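Local coordinates for protein HTH-type transcriptional regulator mcbR (Escherichia coli UMEA 3718-1, PDB 4P9F) that represses transcription of the mcbA gene by binding its promoter, which prevents colanic acid overproduction and mucoidy and is important for biofilm formation, at residues Q75-N80 against I208-Y213; F66-V71 against M156-H161. All coordinates share one frame; numbering follows the deposited sequence.

Contact 1 (Q75-N80 against I208-Y213)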
ATOM      1  N   GLN A  75     -13.685  -8.518   0.195  1.00 29.29           N
ATOM      2  CA  GLN A  75     -12.304  -8.087   0.418  1.00 32.85           C
ATOM      3  C   GLN A  75     -11.458  -8.283  -0.840  1.00 33.56           C
ATOM      4  O   GLN A  75     -10.640  -7.419  -1.188  1.00 27.25           O
ATOM      5  CB  GLN A  75     -11.672  -8.828   1.597  1.00 28.63           C
ATOM      6  CG  GLN A  75     -12.252  -8.440   2.957  1.00 37.91           C
ATOM      7  CD  GLN A  75     -13.675  -8.954   3.151  1.00 47.88           C
ATOM      8  OE1 GLN A  75     -13.956 -10.129   2.903  1.00 51.11           O
ATOM      9  NE2 GLN A  75     -14.582  -8.069   3.566  1.00 40.56           N
ATOM     10  N   LEU A  76     -11.654  -9.417  -1.515  1.00 31.64           N
ATOM     11  CA  LEU A  76     -10.951  -9.681  -2.769  1.00 28.08           C
ATOM     12  C   LEU A  76     -11.313  -8.630  -3.805  1.00 22.31           C
ATOM     13  O   LEU A  76     -10.448  -8.164  -4.559  1.00 28.47           O
ATOM     14  CB  LEU A  76     -11.288 -11.068  -3.319  1.00 29.36           C
ATOM     15  CG  LEU A  76     -10.563 -11.450  -4.622  1.00 39.59           C
ATOM     16  CD1 LEU A  76      -9.036 -11.456  -4.448  1.00 34.01           C
ATOM     17  CD2 LEU A  76     -11.079 -12.779  -5.201  1.00 40.73           C
ATOM     18  N   ASP A  77     -12.585  -8.242  -3.830  1.00 25.90           N
ATOM     19  CA  ASP A  77     -13.053  -7.159  -4.709  1.00 34.13           C
ATOM     20  C   ASP A  77     -12.272  -5.871  -4.489  1.00 32.75           C
ATOM     21  O   ASP A  77     -11.768  -5.253  -5.429  1.00 28.58           O
ATOM     22  CB  ASP A  77     -14.539  -6.864  -4.466  1.00 42.86           C
ATOM     23  CG  ASP A  77     -15.470  -7.771  -5.255  1.00 57.70           C
ATOM     24  OD1 ASP A  77     -14.982  -8.662  -5.968  1.00 60.29           O
ATOM     25  OD2 ASP A  77     -16.706  -7.599  -5.141  1.00 63.24           O
ATOM     26  N   GLU A  78     -12.210  -5.447  -3.233  1.00 27.41           N
ATOM     27  CA  GLU A  78     -11.515  -4.202  -2.892  1.00 26.43           C
ATOM     28  C   GLU A  78     -10.029  -4.228  -3.246  1.00 21.76           C
ATOM     29  O   GLU A  78      -9.494  -3.273  -3.831  1.00 23.81           O
ATOM     30  CB  GLU A  78     -11.695  -3.884  -1.411  1.00 29.10           C
ATOM     31  CG  GLU A  78     -10.941  -2.623  -1.006  1.00 28.28           C
ATOM     32  CD  GLU A  78     -11.128  -2.261   0.461  1.00 31.35           C
ATOM     33  OE1 GLU A  78     -11.817  -3.006   1.190  1.00 33.10           O
ATOM     34  OE2 GLU A  78     -10.576  -1.226   0.878  1.00 34.19           O
ATOM     35  N   ILE A  79      -9.357  -5.314  -2.876  1.00 21.62           N
ATOM     36  CA  ILE A  79      -7.941  -5.497  -3.191  1.00 20.93           C
ATOM     37  C   ILE A  79      -7.708  -5.458  -4.701  1.00 27.36           C
ATOM     38  O   ILE A  79      -6.743  -4.848  -5.175  1.00 25.43           O
ATOM     39  CB  ILE A  79      -7.413  -6.835  -2.629  1.00 23.40           C
ATOM     40  CG1 ILE A  79      -7.414  -6.783  -1.098  1.00 24.59           C
ATOM     41  CG2 ILE A  79      -6.007  -7.147  -3.177  1.00 22.42           C
ATOM     42  CD1 ILE A  79      -7.175  -8.134  -0.423  1.00 23.58           C
ATOM     43  N   ASN A  80      -8.583  -6.119  -5.456  1.00 29.37           N
ATOM     44  CA  ASN A  80      -8.473  -6.115  -6.917  1.00 25.94           C
ATOM     45  C   ASN A  80      -8.661  -4.728  -7.527  1.00 21.11           C
ATOM     46  O   ASN A  80      -7.928  -4.346  -8.434  1.00 29.85           O
ATOM     47  CB  ASN A  80      -9.484  -7.082  -7.533  1.00 28.11           C
ATOM     48  CG  ASN A  80      -9.059  -8.519  -7.377  1.00 36.23           C
ATOM     49  OD1 ASN A  80      -7.868  -8.813  -7.310  1.00 33.97           O
ATOM     50  ND2 ASN A  80     -10.029  -9.424  -7.301  1.00 38.62           N
ATOM     51  N   ILE A 208     -11.232 -16.875 -12.263  1.00 30.50           N
ATOM     52  CA  ILE A 208     -10.936 -18.175 -11.686  1.00 36.17           C
ATOM     53  C   ILE A 208     -11.063 -18.152 -10.163  1.00 40.25           C
ATOM     54  O   ILE A 208     -11.618 -19.079  -9.565  1.00 35.83           O
ATOM     55  CB  ILE A 208      -9.521 -18.634 -12.076  1.00 39.85           C
ATOM     56  CG1 ILE A 208      -9.389 -18.676 -13.595  1.00 50.13           C
ATOM     57  CG2 ILE A 208      -9.210 -20.010 -11.480  1.00 38.37           C
ATOM     58  CD1 ILE A 208      -7.998 -18.989 -14.059  1.00 60.12           C
ATOM     59  N   LEU A 209     -10.555 -17.094  -9.538  1.00 35.72           N
ATOM     60  CA  LEU A 209     -10.594 -17.014  -8.083  1.00 35.89           C
ATOM     61  C   LEU A 209     -12.014 -16.940  -7.552  1.00 32.70           C
ATOM     62  O   LEU A 209     -12.295 -17.482  -6.490  1.00 36.89           O
ATOM     63  CB  LEU A 209      -9.811 -15.801  -7.568  1.00 34.17           C
ATOM     64  CG  LEU A 209      -8.307 -15.796  -7.812  1.00 34.36           C
ATOM     65  CD1 LEU A 209      -7.673 -14.616  -7.100  1.00 31.64           C
ATOM     66  CD2 LEU A 209      -7.691 -17.122  -7.339  1.00 38.51           C
ATOM     67  N   TYR A 210     -12.909 -16.284  -8.289  1.00 31.80           N
ATOM     68  CA  TYR A 210     -14.271 -16.079  -7.794  1.00 39.60           C
ATOM     69  C   TYR A 210     -15.065 -17.369  -7.740  1.00 39.86           C
ATOM     70  O   TYR A 210     -16.072 -17.436  -7.044  1.00 39.39           O
ATOM     71  CB  TYR A 210     -15.024 -15.061  -8.649  1.00 44.26           C
ATOM     72  CG  TYR A 210     -14.749 -13.637  -8.260  1.00 52.84           C
ATOM     73  CD1 TYR A 210     -13.477 -13.245  -7.899  1.00 59.04           C
ATOM     74  CD2 TYR A 210     -15.754 -12.673  -8.277  1.00 61.23           C
ATOM     75  CE1 TYR A 210     -13.202 -11.947  -7.555  1.00 67.97           C
ATOM     76  CE2 TYR A 210     -15.483 -11.357  -7.930  1.00 65.69           C
ATOM     77  CZ  TYR A 210     -14.193 -11.008  -7.571  1.00 72.13           C
ATOM     78  OH  TYR A 210     -13.855  -9.719  -7.222  1.00 75.71           O
ATOM     79  N   GLN A 211     -14.593 -18.408  -8.425  1.00 36.23           N
ATOM     80  CA  GLN A 211     -15.322 -19.674  -8.421  1.00 39.36           C
ATOM     81  C   GLN A 211     -15.412 -20.251  -6.997  1.00 40.36           C
ATOM     82  O   GLN A 211     -16.271 -21.074  -6.717  1.00 43.46           O
ATOM     83  CB  GLN A 211     -14.643 -20.694  -9.337  1.00 40.98           C
ATOM     84  CG  GLN A 211     -14.539 -20.311 -10.813  1.00 52.02           C
ATOM     85  CD  GLN A 211     -13.719 -21.332 -11.620  1.00 67.62           C
ATOM     86  OE1 GLN A 211     -13.253 -22.345 -11.084  1.00 70.41           O
ATOM     87  NE2 GLN A 211     -13.526 -21.053 -12.903  1.00 67.01           N
ATOM     88  N   GLN A 212     -14.546 -19.798  -6.093  1.00 35.84           N
ATOM     89  CA  GLN A 212     -14.490 -20.397  -4.759  1.00 33.34           C
ATOM     90  C   GLN A 212     -15.638 -19.961  -3.853  1.00 39.94           C
ATOM     91  O   GLN A 212     -15.909 -20.615  -2.849  1.00 38.46           O
ATOM     92  CB  GLN A 212     -13.166 -20.066  -4.067  1.00 34.20           C
ATOM     93  CG  GLN A 212     -13.025 -18.629  -3.557  1.00 32.62           C
ATOM     94  CD  GLN A 212     -11.600 -18.302  -3.153  1.00 33.06           C
ATOM     95  OE1 GLN A 212     -11.153 -18.639  -2.053  1.00 34.36           O
ATOM     96  NE2 GLN A 212     -10.873 -17.641  -4.050  1.00 28.82           N
ATOM     97  N   TYR A 213     -16.337 -18.892  -4.238  1.00 40.14           N
ATOM     98  CA  TYR A 213     -17.417 -18.348  -3.420  1.00 42.11           C
ATOM     99  C   TYR A 213     -18.804 -18.877  -3.827  1.00 50.55           C
ATOM    100  O   TYR A 213     -19.807 -18.564  -3.181  1.00 58.15           O
ATOM    101  CB  TYR A 213     -17.410 -16.808  -3.481  1.00 34.73           C
ATOM    102  CG  TYR A 213     -16.088 -16.196  -3.088  1.00 35.51           C
ATOM    103  CD1 TYR A 213     -15.634 -16.258  -1.772  1.00 32.92           C
ATOM    104  CD2 TYR A 213     -15.307 -15.521  -4.019  1.00 32.96           C
ATOM    105  CE1 TYR A 213     -14.411 -15.693  -1.401  1.00 34.26           C
ATOM    106  CE2 TYR A 213     -14.092 -14.947  -3.656  1.00 28.84           C
ATOM    107  CZ  TYR A 213     -13.650 -15.036  -2.352  1.00 29.89           C
ATOM    108  OH  TYR A 213     -12.446 -14.483  -1.997  1.00 37.55           O
TER
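Leu76 reaches from helix 73-95 to the end of helix 191-210 and sets its CD2 methyl among three residues. The shortest approach is to the Tyr210 ring, where CD2 lies 3.3 Å from CE1, at a slant that is neither over the face nor in the ring plane. The same Leu76 methyl stands 4.0 Å from CB of Leu209 and 4.0 Å from CE2 of Tyr213, meeting the second tyrosine at its ring edge. With CG anti to the backbone N (chi1 -178°), the branched end is carried toward the C-terminal segment, and its methyl suits a site lined by aliphatic and aromatic carbon. Tyr210 also brings its hydroxyl end beside Asp77, although the modelled oxygens lie too close for their geometry to be trusted. The segments lie on the first helix, 73-95, and at the end of the last, 191-210, of the helical FCD domain, the C-terminal domain of this GntR-family regulator, so the contact joins its two ends. Leu76 CB is 3.8 Å from OH of Tyr213, a hydroxyl that is hydrogen-bonded to the carbonyl of Val71. Further out, Gln212 folds back: its NE2 donates to Leu209 O at 2.8 Å and also to Gly159 O of the turn after helix 143-156, and its CG lies over one face of the Tyr213 ring. Asn80, whose OD1 accepts from Arg83, and Met156 border the leucine.

Contact 2 (F66-V71 against M156-H161)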
ATOM      1  N   PHE A  66      -0.944 -16.837  15.562  1.00 30.46           N
ATOM      2  CA  PHE A  66      -1.493 -15.916  14.587  1.00 30.78           C
ATOM      3  C   PHE A  66      -2.459 -16.632  13.663  1.00 33.65           C
ATOM      4  O   PHE A  66      -2.432 -17.861  13.579  1.00 31.98           O
ATOM      5  CB  PHE A  66      -0.351 -15.279  13.796  1.00 28.96           C
ATOM      6  CG  PHE A  66       0.630 -14.574  14.661  1.00 26.85           C
ATOM      7  CD1 PHE A  66       1.689 -15.257  15.246  1.00 21.16           C
ATOM      8  CD2 PHE A  66       0.460 -13.242  14.955  1.00 28.69           C
ATOM      9  CE1 PHE A  66       2.581 -14.610  16.072  1.00 24.10           C
ATOM     10  CE2 PHE A  66       1.359 -12.584  15.790  1.00 30.93           C
ATOM     11  CZ  PHE A  66       2.421 -13.270  16.337  1.00 23.71           C
ATOM     12  N   THR A  67      -3.350 -15.900  13.005  1.00 24.49           N
ATOM     13  CA  THR A  67      -4.163 -16.578  12.006  1.00 29.03           C
ATOM     14  C   THR A  67      -4.045 -15.865  10.679  1.00 23.32           C
ATOM     15  O   THR A  67      -3.889 -14.638  10.613  1.00 25.18           O
ATOM     16  CB  THR A  67      -5.670 -16.689  12.383  1.00 35.25           C
ATOM     17  OG1 THR A  67      -6.190 -15.388  12.636  1.00 43.72           O
ATOM     18  CG2 THR A  67      -5.888 -17.592  13.610  1.00 39.69           C
ATOM     19  N   VAL A  68      -4.077 -16.678   9.628  1.00 29.69           N
ATOM     20  CA  VAL A  68      -4.137 -16.211   8.251  1.00 24.12           C
ATOM     21  C   VAL A  68      -5.526 -15.598   8.044  1.00 27.69           C
ATOM     22  O   VAL A  68      -6.531 -16.209   8.407  1.00 25.80           O
ATOM     23  CB  VAL A  68      -3.871 -17.367   7.276  1.00 27.66           C
ATOM     24  CG1 VAL A  68      -4.000 -16.894   5.824  1.00 26.24           C
ATOM     25  CG2 VAL A  68      -2.477 -17.990   7.569  1.00 21.82           C
ATOM     26  N   PRO A  69      -5.588 -14.370   7.514  1.00 27.85           N
ATOM     27  CA  PRO A  69      -6.891 -13.709   7.372  1.00 29.24           C
ATOM     28  C   PRO A  69      -7.841 -14.449   6.447  1.00 32.94           C
ATOM     29  O   PRO A  69      -7.389 -15.160   5.556  1.00 25.60           O
ATOM     30  CB  PRO A  69      -6.534 -12.335   6.791  1.00 34.23           C
ATOM     31  CG  PRO A  69      -5.127 -12.119   7.186  1.00 28.11           C
ATOM     32  CD  PRO A  69      -4.484 -13.480   7.122  1.00 23.30           C
ATOM     33  N   GLU A  70      -9.136 -14.244   6.660  1.00 35.38           N
ATOM     34  CA  GLU A  70     -10.186 -14.724   5.772  1.00 42.09           C
ATOM     35  C   GLU A  70     -10.340 -13.706   4.661  1.00 40.14           C
ATOM     36  O   GLU A  70     -10.383 -12.515   4.932  1.00 44.02           O
ATOM     37  CB  GLU A  70     -11.529 -14.853   6.505  1.00 45.76           C
ATOM     38  CG  GLU A  70     -11.526 -15.729   7.746  1.00 57.39           C
ATOM     39  CD  GLU A  70     -11.524 -17.212   7.426  1.00 65.92           C
ATOM     40  OE1 GLU A  70     -11.722 -17.575   6.246  1.00 62.65           O
ATOM     41  OE2 GLU A  70     -11.326 -18.017   8.362  1.00 71.27           O
ATOM     42  N   VAL A  71     -10.310 -14.148   3.411  1.00 35.42           N
ATOM     43  CA  VAL A  71     -10.506 -13.220   2.305  1.00 34.09           C
ATOM     44  C   VAL A  71     -11.816 -13.529   1.562  1.00 37.98           C
ATOM     45  O   VAL A  71     -11.856 -14.361   0.651  1.00 36.27           O
ATOM     46  CB  VAL A  71      -9.291 -13.253   1.339  1.00 36.92           C
ATOM     47  CG1 VAL A  71      -9.457 -12.257   0.195  1.00 35.52           C
ATOM     48  CG2 VAL A  71      -8.012 -12.978   2.125  1.00 29.07           C
HETATM   49  N   MSE A 156      -4.315 -10.493  -0.747  1.00 24.33           N
HETATM   50  CA  MSE A 156      -5.235 -11.364  -1.472  1.00 30.68           C
HETATM   51  C   MSE A 156      -4.773 -12.815  -1.475  1.00 28.07           C
HETATM   52  O   MSE A 156      -5.572 -13.714  -1.753  1.00 26.42           O
HETATM   53  CB  MSE A 156      -5.433 -10.889  -2.905  1.00 33.25           C
HETATM   54  CG  MSE A 156      -4.244 -11.035  -3.802  1.00 40.83           C
HETATM   55 SE   MSE A 156      -4.690 -10.362  -5.601  0.66 45.57          SE
HETATM   56  CE  MSE A 156      -5.868 -11.688  -6.151  1.00 21.25           C
ATOM     57  N   GLY A 157      -3.498 -13.028  -1.147  1.00 25.63           N
ATOM     58  CA  GLY A 157      -2.878 -14.338  -1.157  1.00 24.66           C
ATOM     59  C   GLY A 157      -3.670 -15.549  -0.674  1.00 25.69           C
ATOM     60  O   GLY A 157      -3.691 -16.565  -1.364  1.00 26.56           O
ATOM     61  N   PRO A 158      -4.284 -15.470   0.522  1.00 25.25           N
ATOM     62  CA  PRO A 158      -5.053 -16.632   1.013  1.00 27.82           C
ATOM     63  C   PRO A 158      -6.211 -17.002   0.075  1.00 26.19           C
ATOM     64  O   PRO A 158      -6.631 -18.162   0.023  1.00 28.21           O
ATOM     65  CB  PRO A 158      -5.576 -16.168   2.381  1.00 23.67           C
ATOM     66  CG  PRO A 158      -4.591 -15.102   2.824  1.00 27.40           C
ATOM     67  CD  PRO A 158      -4.200 -14.396   1.531  1.00 23.16           C
ATOM     68  N   GLY A 159      -6.681 -16.030  -0.695  1.00 26.06           N
ATOM     69  CA  GLY A 159      -7.734 -16.284  -1.659  1.00 23.41           C
ATOM     70  C   GLY A 159      -7.264 -17.209  -2.779  1.00 35.16           C
ATOM     71  O   GLY A 159      -8.085 -17.762  -3.505  1.00 29.96           O
ATOM     72  N   LEU A 160      -5.947 -17.406  -2.895  1.00 37.17           N
ATOM     73  CA  LEU A 160      -5.361 -18.249  -3.951  1.00 33.86           C
ATOM     74  C   LEU A 160      -5.247 -19.719  -3.526  1.00 31.64           C
ATOM     75  O   LEU A 160      -4.970 -20.602  -4.343  1.00 29.76           O
ATOM     76  CB  LEU A 160      -3.969 -17.730  -4.360  1.00 29.57           C
ATOM     77  CG  LEU A 160      -3.908 -16.655  -5.449  1.00 33.12           C
ATOM     78  CD1 LEU A 160      -4.493 -15.342  -4.969  1.00 27.23           C
ATOM     79  CD2 LEU A 160      -2.479 -16.490  -5.947  1.00 36.02           C
ATOM     80  N   HIS A 161      -5.484 -19.983  -2.246  1.00 27.26           N
ATOM     81  CA  HIS A 161      -5.351 -21.343  -1.731  1.00 29.30           C
ATOM     82  C   HIS A 161      -6.314 -22.288  -2.445  1.00 32.19           C
ATOM     83  O   HIS A 161      -6.027 -23.473  -2.610  1.00 32.12           O
ATOM     84  CB  HIS A 161      -5.609 -21.367  -0.233  1.00 28.10           C
ATOM     85  CG  HIS A 161      -5.324 -22.689   0.406  1.00 37.41           C
ATOM     86  ND1 HIS A 161      -4.043 -23.137   0.649  1.00 37.07           N
ATOM     87  CD2 HIS A 161      -6.155 -23.658   0.859  1.00 42.48           C
ATOM     88  CE1 HIS A 161      -4.099 -24.320   1.236  1.00 38.69           C
ATOM     89  NE2 HIS A 161      -5.366 -24.658   1.371  1.00 40.64           N
TER
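The passage from the winged helix-turn-helix domain into the FCD domain is made by the linker 68-71, which leaves strand 65-67 and packs against the turn after helix 143-156. Pro158 is the hub of this contact. Its CG lies 3.5 Å from CG1 of Val68, the branch anti to the backbone N (chi1 177°); the two side chains meet at a slant. Val71 arrives about perpendicular to the proline, its CG2 methyl 4.0 Å from Pro158 CB. Between these valines the linker backbone also comes close, with Pro69 O 3.8 Å from Pro158 CB. A compact, rigid proline suits a site bordered by two branched side chains, and no hydrogen bond joins the segments. The two backbones come nearest at Val71 and Gly159, whose CA atoms are 5.7 Å apart; glycine suits this position because a CB would run into Met156 O of the same turn. Val71 CB lies 4.3 Å from Gly159 N. The turn is held by its own backbone: Gly159 N donates to Met156 O at 2.8 Å, and Leu160 N to Gly157 O at 2.9 Å. Pro25 also touches Pro158, and His161 ND1 bonds to Gly21 O, so the segment after helix 6-19 meets the same turn. At the strand end of the linker, Phe66 packs on helix 42-54, while the selenium-labelled Met156 side chain turns to helix 73-95.

The two contacts have centres about 11 Å apart and their segments alternate along the chain: 66-71, 75-80, 156-161, 208-213. The linker of contact 2 therefore runs almost directly into the helix of contact 1, while the turn after helix 143-156 lies beside the chain's C-terminal end. The C-terminal turn is hydrogen-bonded to both the linker and the turn after helix 143-156, and the Met156 CE methyl packs on Leu76 and Leu209. Linker, first FCD helix, turn and last helix thus form one continuous junction, which probably helps fix how the DNA-binding domain sits on the FCD domain.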